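Local atomic coordinates of major pilin backbone protein T-antigen, T13 (PDB entry 6BBT), a protein that is the Lancefield T-antigen and major pilin of group A streptococcal pili, probably polymerising into the pilus shaft. Residues A[176-181]-A[211-216]; A[94-99]-A[115-120]; A[248-253]-A[267-272]. All blocks are in the same frame, centred on the assembly; numbering follows the deposited sequence.

From the N terminus the chain first meets contact 2, which closes 15 intervening residues within the Spy0128-like region by joining strand 93-101 to 116-123. It then runs through the long strand 148-166 into the DUF7601 region. There contact 1 closes a loop of 29 residues and joins the outermost strand 211-215 to 176-183 in a four-stranded antiparallel sheet; contact 3 closes one of 13 residues and joins 242-250 to 271-279 in another sheet. The three loops follow in series, neither nested nor crossed. Contacts 1 and 3 share one side of the chain's centre, centres about 20 Å apart; contact 2 lies opposite, centre to centre about 56 Å from contact 1.

Contact 1 (A[176-181]-A[211-216]); sequences FNFTLI and YKFTLH
Phe-178 lays its CB over one face of the Phe-213 ring, 3.6 Å from the ring centroid and 20° off the normal, in a CH-pi contact. The two aromatic planes are nearly parallel, 6° apart, but slid so far that the rings barely overlap, and CB rather than the Phe-178 ring fills the face. Phe-213 reaches this place because its CG sits between the backbone N and the carbonyl carbon (chi1 65°), which swings the ring back toward the partner strand. Farther along, Phe-178 CE1 meets Leu-215 CB at 3.9 Å, the two side chains crossing at about a right angle, while Leu-180 CB touches the Phe-213 ring at its edge. On the face carrying Thr-179 and Lys-212, the lysine runs beside the threonine and bends at its last torsion, and Lys-212 NZ donates to Thr-179 OG1 at 3.0 Å. Next to them Asn-177 and Thr-214 lie side by side, pointing the same way, with Thr-214 CG2 3.2 Å from Asn-177 OD1.

Six backbone hydrogen bonds set this register, in antiparallel pairs 176/215, 178/213 and 180/211; Phe-178 N to Phe-213 O measures 2.8 Å. Beyond the pair, strand 231-236 bonds to the other edge of 176-183. The Tyr-211 ring leads away from 176-181, and its OH is hydrogen-bonded to Gln-198 OE1.

The chemistry is thus split between two faces: Asn-177, Lys-212 and Thr-214 make one polar and largely exposed, whereas Phe-176, Phe-178, Leu-180, Phe-213 and Leu-215 form an apolar face, on which Phe-176 and Phe-178 pack around Lys-163, Glu-236 and Asn-277, a lysine, acid and asparagine set consistent with the intramolecular isopeptide bond of Spy0128-like pilins.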
# COMPACT_ATOMS: atom_id res chain seq x y z
N PHE A 176 -0.16 -36.09 -2.19
CA PHE A 176 0.04 -35.48 -3.49
C PHE A 176 1.03 -34.32 -3.34
O PHE A 176 1.02 -33.61 -2.33
CB PHE A 176 -1.30 -35.05 -4.06
CG PHE A 176 -2.23 -36.20 -4.32
CD1 PHE A 176 -2.97 -36.76 -3.29
CD2 PHE A 176 -2.35 -36.74 -5.60
CE1 PHE A 176 -3.84 -37.82 -3.53
CE2 PHE A 176 -3.21 -37.81 -5.84
CZ PHE A 176 -3.96 -38.35 -4.81
N ASN A 177 1.89 -34.16 -4.34
CA ASN A 177 3.01 -33.23 -4.28
C ASN A 177 2.72 -31.98 -5.08
O ASN A 177 2.45 -32.04 -6.28
CB ASN A 177 4.26 -33.90 -4.83
CG ASN A 177 4.68 -35.06 -3.98
OD1 ASN A 177 4.96 -34.90 -2.81
ND2 ASN A 177 4.67 -36.25 -4.55
N PHE A 178 2.77 -30.84 -4.39
CA PHE A 178 2.43 -29.54 -4.96
C PHE A 178 3.63 -28.62 -4.98
O PHE A 178 4.54 -28.73 -4.14
CB PHE A 178 1.38 -28.88 -4.09
CG PHE A 178 0.05 -29.53 -4.16
CD1 PHE A 178 -0.27 -30.60 -3.33
CD2 PHE A 178 -0.90 -29.09 -5.07
CE1 PHE A 178 -1.50 -31.22 -3.41
CE2 PHE A 178 -2.14 -29.70 -5.14
CZ PHE A 178 -2.44 -30.76 -4.31
N THR A 179 3.57 -27.65 -5.89
CA THR A 179 4.56 -26.59 -6.00
C THR A 179 3.81 -25.26 -6.12
O THR A 179 2.94 -25.13 -6.96
CB THR A 179 5.47 -26.80 -7.23
OG1 THR A 179 6.14 -28.06 -7.12
CG2 THR A 179 6.54 -25.73 -7.31
N LEU A 180 4.13 -24.31 -5.25
CA LEU A 180 3.61 -22.97 -5.30
C LEU A 180 4.76 -22.01 -5.51
O LEU A 180 5.82 -22.16 -4.90
CB LEU A 180 2.90 -22.66 -4.00
CG LEU A 180 2.33 -21.27 -3.79
CD1 LEU A 180 1.09 -21.03 -4.65
CD2 LEU A 180 2.02 -21.10 -2.32
N ILE A 181 4.54 -21.01 -6.36
CA ILE A 181 5.47 -19.91 -6.50
C ILE A 181 4.67 -18.62 -6.44
O ILE A 181 3.61 -18.50 -7.06
CB ILE A 181 6.35 -20.05 -7.77
CG1 ILE A 181 7.27 -18.84 -7.94
CG2 ILE A 181 5.51 -20.20 -9.01
CD1 ILE A 181 8.46 -19.14 -8.84
N TYR A 211 8.00 -23.27 -3.80
CA TYR A 211 7.72 -23.75 -2.47
C TYR A 211 6.98 -25.08 -2.61
O TYR A 211 5.87 -25.11 -3.14
CB TYR A 211 6.88 -22.74 -1.67
CG TYR A 211 6.68 -23.16 -0.23
CD1 TYR A 211 5.62 -23.96 0.13
CD2 TYR A 211 7.58 -22.78 0.76
CE1 TYR A 211 5.46 -24.39 1.44
CE2 TYR A 211 7.42 -23.19 2.08
CZ TYR A 211 6.36 -24.01 2.41
OH TYR A 211 6.19 -24.41 3.70
N LYS A 212 7.60 -26.17 -2.17
CA LYS A 212 7.04 -27.52 -2.34
C LYS A 212 6.40 -27.98 -1.05
O LYS A 212 6.93 -27.73 0.04
CB LYS A 212 8.12 -28.50 -2.83
CG LYS A 212 8.42 -28.38 -4.33
CD LYS A 212 9.60 -29.24 -4.75
CE LYS A 212 10.02 -29.02 -6.22
NZ LYS A 212 8.90 -29.24 -7.19
N PHE A 213 5.24 -28.60 -1.16
CA PHE A 213 4.53 -29.16 -0.01
C PHE A 213 3.65 -30.32 -0.47
O PHE A 213 3.46 -30.54 -1.68
CB PHE A 213 3.68 -28.09 0.69
CG PHE A 213 2.57 -27.54 -0.16
CD1 PHE A 213 2.79 -26.48 -1.03
CD2 PHE A 213 1.29 -28.10 -0.11
CE1 PHE A 213 1.78 -25.99 -1.83
CE2 PHE A 213 0.27 -27.61 -0.90
CZ PHE A 213 0.51 -26.56 -1.76
N THR A 214 3.11 -31.07 0.49
CA THR A 214 2.22 -32.19 0.18
C THR A 214 0.89 -32.02 0.85
O THR A 214 0.80 -31.38 1.89
CB THR A 214 2.84 -33.54 0.61
OG1 THR A 214 2.86 -33.62 2.04
CG2 THR A 214 4.25 -33.70 0.08
N LEU A 215 -0.15 -32.59 0.23
CA LEU A 215 -1.46 -32.72 0.85
C LEU A 215 -2.03 -34.10 0.56
O LEU A 215 -1.83 -34.64 -0.53
CB LEU A 215 -2.44 -31.67 0.30
CG LEU A 215 -2.09 -30.19 0.48
CD1 LEU A 215 -3.05 -29.34 -0.34
CD2 LEU A 215 -2.15 -29.80 1.96
N HIS A 216 -2.76 -34.65 1.53
CA HIS A 216 -3.61 -35.85 1.28
C HIS A 216 -5.06 -35.41 1.29
O HIS A 216 -5.36 -34.24 1.53
CB HIS A 216 -3.33 -36.97 2.30
CG HIS A 216 -3.39 -36.54 3.73
ND1 HIS A 216 -4.57 -36.21 4.36
CD2 HIS A 216 -2.41 -36.35 4.64
CE1 HIS A 216 -4.32 -35.84 5.60
NE2 HIS A 216 -3.02 -35.92 5.80

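Contact 2 (A[94-99]-A[115-120]); sequences IYRYTV and KWTVDV
Arg-96 places CG anti to its own nitrogen (chi1 -175°) and then bends at chi3 (-75°), which turns the guanidinium side-on to Asp-119, whose CG lies anti to its carbonyl carbon. The salt bridge that results uses two nitrogens: Arg-96 NE donates to Asp-119 OD1 at 2.7 Å and Arg-96 NH2 to Asp-119 OD2 at 3.1 Å. Each oxygen accepts on its syn lone pair, and the guanidinium and carboxylate planes are nearly coplanar, 24° apart; the two bonds together restrain rotation of both groups. The aliphatic part of the arginine passes Thr-117, Arg-96 CG lying 3.6 Å from Thr-117 OG1, while Ile-94 CG2 rests on the carboxylate carbon, Asp-119 CG, at 3.5 Å.

The opposite face is apolar. Val-99 CG2 meets Val-118 CG2 at 3.6 Å, and Tyr-97 CE1 comes 3.7 Å from Val-120 CG2. The tyrosine hydroxyls reach beyond the two strands, Tyr-95 OH bonding to Gly-91 O and Tyr-97 OH to Glu-55 O; Ile-148 and Phe-150 of strand 148-166 cover Val-99.

Six backbone hydrogen bonds hold pairs 95/120, 97/118 and 99/116. Strands 93-101 and 116-123 are neighbours in a mixed sheet whose hydrophobic face packs against another sheet, an architecture consistent with the immunoglobulin-like beta sandwich of the Spy0128-type pilin domains.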
# COMPACT_ATOMS: atom_id res chain seq x y z
N ILE A 94 -0.05 37.25 3.34
CA ILE A 94 -0.33 35.87 3.67
C ILE A 94 -0.67 35.17 2.36
O ILE A 94 -1.60 35.56 1.66
CB ILE A 94 -1.46 35.76 4.69
CG1 ILE A 94 -0.97 36.25 6.06
CG2 ILE A 94 -1.97 34.32 4.78
CD1 ILE A 94 -2.08 36.68 6.99
N TYR A 95 0.11 34.14 2.04
CA TYR A 95 -0.05 33.42 0.81
C TYR A 95 -0.60 32.03 1.14
O TYR A 95 -0.05 31.32 1.97
CB TYR A 95 1.29 33.36 0.08
CG TYR A 95 1.74 34.73 -0.42
CD1 TYR A 95 2.49 35.58 0.40
CD2 TYR A 95 1.44 35.15 -1.71
CE1 TYR A 95 2.91 36.82 -0.06
CE2 TYR A 95 1.86 36.39 -2.18
CZ TYR A 95 2.59 37.22 -1.35
OH TYR A 95 3.00 38.45 -1.82
N ARG A 96 -1.72 31.70 0.51
CA ARG A 96 -2.52 30.55 0.88
C ARG A 96 -2.44 29.46 -0.18
O ARG A 96 -2.64 29.72 -1.38
CB ARG A 96 -3.97 30.96 1.05
CG ARG A 96 -4.87 29.84 1.54
CD ARG A 96 -6.18 30.40 2.04
NE ARG A 96 -6.02 31.04 3.35
CZ ARG A 96 -6.92 31.86 3.91
NH1 ARG A 96 -8.05 32.18 3.29
NH2 ARG A 96 -6.67 32.38 5.10
N TYR A 97 -2.18 28.24 0.28
CA TYR A 97 -2.03 27.09 -0.60
C TYR A 97 -2.89 25.94 -0.12
O TYR A 97 -3.26 25.88 1.06
CB TYR A 97 -0.58 26.61 -0.58
CG TYR A 97 0.48 27.62 -0.96
CD1 TYR A 97 0.92 28.58 -0.06
CD2 TYR A 97 1.08 27.58 -2.22
CE1 TYR A 97 1.91 29.49 -0.41
CE2 TYR A 97 2.08 28.46 -2.57
CZ TYR A 97 2.49 29.42 -1.67
OH TYR A 97 3.48 30.30 -2.04
N THR A 98 -3.16 25.00 -1.02
CA THR A 98 -3.85 23.77 -0.69
C THR A 98 -2.85 22.62 -0.83
O THR A 98 -2.12 22.54 -1.82
CB THR A 98 -5.09 23.58 -1.57
OG1 THR A 98 -5.93 24.74 -1.45
CG2 THR A 98 -5.88 22.33 -1.16
N VAL A 99 -2.78 21.76 0.20
CA VAL A 99 -1.92 20.57 0.19
C VAL A 99 -2.81 19.33 0.20
O VAL A 99 -3.77 19.26 0.96
CB VAL A 99 -0.95 20.57 1.39
CG1 VAL A 99 -0.12 19.27 1.48
CG2 VAL A 99 -0.03 21.76 1.29
N LYS A 115 -7.93 17.33 2.51
CA LYS A 115 -7.35 18.56 1.99
C LYS A 115 -6.89 19.44 3.13
O LYS A 115 -7.64 19.68 4.09
CB LYS A 115 -8.39 19.34 1.19
CG LYS A 115 -9.10 18.56 0.10
CD LYS A 115 -8.15 18.13 -0.98
CE LYS A 115 -8.92 17.53 -2.14
NZ LYS A 115 -8.02 17.43 -3.30
N TRP A 116 -5.68 19.97 3.00
CA TRP A 116 -5.10 20.83 4.00
C TRP A 116 -4.89 22.20 3.39
O TRP A 116 -4.65 22.33 2.19
CB TRP A 116 -3.77 20.25 4.45
CG TRP A 116 -3.94 18.99 5.21
CD1 TRP A 116 -4.18 17.75 4.70
CD2 TRP A 116 -3.92 18.85 6.63
NE1 TRP A 116 -4.30 16.84 5.72
CE2 TRP A 116 -4.15 17.49 6.92
CE3 TRP A 116 -3.76 19.76 7.69
CZ2 TRP A 116 -4.20 17.00 8.23
CZ3 TRP A 116 -3.79 19.27 8.99
CH2 TRP A 116 -4.01 17.90 9.25
N THR A 117 -4.98 23.23 4.23
CA THR A 117 -4.74 24.60 3.81
C THR A 117 -3.58 25.16 4.60
O THR A 117 -3.40 24.85 5.77
CB THR A 117 -5.99 25.50 3.90
OG1 THR A 117 -5.67 26.80 3.37
CG2 THR A 117 -6.50 25.63 5.32
N VAL A 118 -2.79 25.98 3.91
CA VAL A 118 -1.53 26.46 4.43
C VAL A 118 -1.43 27.97 4.17
O VAL A 118 -1.50 28.40 3.02
CB VAL A 118 -0.35 25.76 3.72
CG1 VAL A 118 0.99 26.28 4.25
CG2 VAL A 118 -0.43 24.25 3.91
N ASP A 119 -1.27 28.75 5.25
CA ASP A 119 -0.94 30.18 5.13
C ASP A 119 0.53 30.42 5.43
O ASP A 119 1.02 30.08 6.49
CB ASP A 119 -1.80 31.01 6.09
CG ASP A 119 -3.23 31.14 5.62
OD1 ASP A 119 -3.52 30.94 4.43
OD2 ASP A 119 -4.09 31.47 6.46
N VAL A 120 1.22 31.02 4.46
CA VAL A 120 2.61 31.39 4.62
C VAL A 120 2.68 32.91 4.84
O VAL A 120 2.27 33.69 3.97
CB VAL A 120 3.43 30.98 3.38
CG1 VAL A 120 4.91 31.24 3.61
CG2 VAL A 120 3.20 29.50 3.07

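Contact 3 (A[248-253]-A[267-272]); sequences LKEGEI and DESADE
Glu-250 and Asp-271 lie side by side and point the same way from a non-hydrogen-bonded pair, yet their carboxylate planes stand 70° apart; Glu-250 OE2 and Asp-271 OD1, like charges, are 3.7 Å apart. Across Glu-250 at roughly a right angle comes Asp-267, whose carboxylate is within 8° of parallel to it and whose OD2 approaches Glu-250 OE2 to 3.6 Å. Glu-250 thus lies close to both aspartates, which would tend to raise its proton affinity. Asp-267 is steadied from its own segment: OD1 accepts from Ser-269 N on the anti side, well out of the carboxylate plane, in an Asx turn, and from Ser-269 OG on the syn side. That hydroxyl also packs on Glu-250 CB. Leu-248 CD1 lies over the face of the Asp-271 carboxylate, 3.6 Å from Asp-271 CG, and Asp-271 OD2 is hydrogen-bonded to Tyr-232 OH.

The backbones are joined by Lys-249 N to Glu-272 O, 2.8 Å, its reciprocal, and Gly-251 N to Ala-270 O, 2.9 Å. Gly-251, with positive phi, takes the second position of the type II' turn from Glu-250 to Ile-253.

Here strand 242-250 ends and strand 271-279 begins. Strand 253-257 flanks 242-250 on one edge, as strand 148-166 runs parallel to 271-279 on the far edge, with backbone bonds from Asp-271 to Ser-158 and Lys-160.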
# COMPACT_ATOMS: atom_id res chain seq x y z
N LEU A 248 -11.18 -22.52 -8.58
CA LEU A 248 -10.84 -21.35 -7.80
C LEU A 248 -12.14 -20.67 -7.42
O LEU A 248 -12.93 -20.31 -8.29
CB LEU A 248 -9.94 -20.40 -8.60
CG LEU A 248 -9.69 -19.00 -8.02
CD1 LEU A 248 -8.96 -19.10 -6.69
CD2 LEU A 248 -8.88 -18.16 -9.00
N LYS A 249 -12.34 -20.50 -6.12
CA LYS A 249 -13.49 -19.80 -5.55
C LYS A 249 -12.97 -18.46 -5.02
O LYS A 249 -12.09 -18.45 -4.18
CB LYS A 249 -14.07 -20.66 -4.42
CG LYS A 249 -15.26 -20.09 -3.67
CD LYS A 249 -16.54 -20.17 -4.48
CE LYS A 249 -17.64 -19.31 -3.86
NZ LYS A 249 -18.00 -19.75 -2.48
N GLU A 250 -13.50 -17.34 -5.54
CA GLU A 250 -13.11 -15.99 -5.12
C GLU A 250 -14.22 -15.37 -4.29
O GLU A 250 -15.27 -15.00 -4.82
CB GLU A 250 -12.81 -15.09 -6.33
CG GLU A 250 -11.90 -15.72 -7.38
CD GLU A 250 -11.31 -14.70 -8.35
OE1 GLU A 250 -11.70 -14.73 -9.54
OE2 GLU A 250 -10.46 -13.86 -7.91
N GLY A 251 -14.00 -15.27 -2.98
CA GLY A 251 -15.01 -14.78 -2.05
C GLY A 251 -16.27 -15.65 -2.07
O GLY A 251 -16.18 -16.85 -1.82
N GLU A 252 -17.41 -15.02 -2.36
CA GLU A 252 -18.70 -15.73 -2.56
C GLU A 252 -19.14 -15.84 -4.03
O GLU A 252 -20.13 -16.54 -4.32
CB GLU A 252 -19.80 -15.07 -1.72
N ILE A 253 -18.44 -15.16 -4.96
CA ILE A 253 -18.66 -15.34 -6.42
C ILE A 253 -18.34 -16.78 -6.87
O ILE A 253 -17.46 -17.43 -6.29
CB ILE A 253 -17.80 -14.38 -7.25
N ASP A 267 -6.21 -10.52 -5.46
CA ASP A 267 -6.96 -9.26 -5.33
C ASP A 267 -7.66 -9.25 -3.96
O ASP A 267 -7.25 -10.00 -3.08
CB ASP A 267 -7.92 -9.08 -6.52
CG ASP A 267 -8.98 -10.16 -6.61
OD1 ASP A 267 -9.40 -10.73 -5.58
OD2 ASP A 267 -9.41 -10.44 -7.75
N GLU A 268 -8.72 -8.47 -3.79
CA GLU A 268 -9.25 -8.21 -2.45
C GLU A 268 -10.09 -9.37 -1.90
O GLU A 268 -10.23 -9.51 -0.69
CB GLU A 268 -10.03 -6.89 -2.40
CG GLU A 268 -9.35 -5.74 -3.16
CD GLU A 268 -9.12 -4.48 -2.35
OE1 GLU A 268 -9.98 -4.12 -1.50
OE2 GLU A 268 -8.08 -3.83 -2.58
N SER A 269 -10.62 -10.23 -2.76
CA SER A 269 -11.42 -11.35 -2.26
C SER A 269 -10.55 -12.53 -1.81
O SER A 269 -9.55 -12.83 -2.44
CB SER A 269 -12.42 -11.81 -3.31
OG SER A 269 -11.78 -12.18 -4.50
N ALA A 270 -10.95 -13.19 -0.73
CA ALA A 270 -10.29 -14.42 -0.26
C ALA A 270 -10.46 -15.58 -1.24
O ALA A 270 -11.59 -15.92 -1.57
CB ALA A 270 -10.83 -14.80 1.10
N ASP A 271 -9.34 -16.18 -1.68
CA ASP A 271 -9.33 -17.27 -2.69
C ASP A 271 -9.33 -18.63 -1.96
O ASP A 271 -8.65 -18.80 -0.93
CB ASP A 271 -8.06 -17.26 -3.55
CG ASP A 271 -8.03 -16.20 -4.68
OD1 ASP A 271 -9.07 -15.51 -4.89
OD2 ASP A 271 -6.92 -16.11 -5.35
N GLU A 272 -10.07 -19.59 -2.50
CA GLU A 272 -9.86 -20.99 -2.17
C GLU A 272 -9.77 -21.83 -3.43
O GLU A 272 -10.66 -21.77 -4.30
CB GLU A 272 -10.93 -21.56 -1.24
CG GLU A 272 -10.53 -22.96 -0.76
CD GLU A 272 -11.55 -23.65 0.12
OE1 GLU A 272 -12.60 -23.04 0.42
OE2 GLU A 272 -11.27 -24.82 0.50
O HOH W 1 -13.55 -18.13 -1.32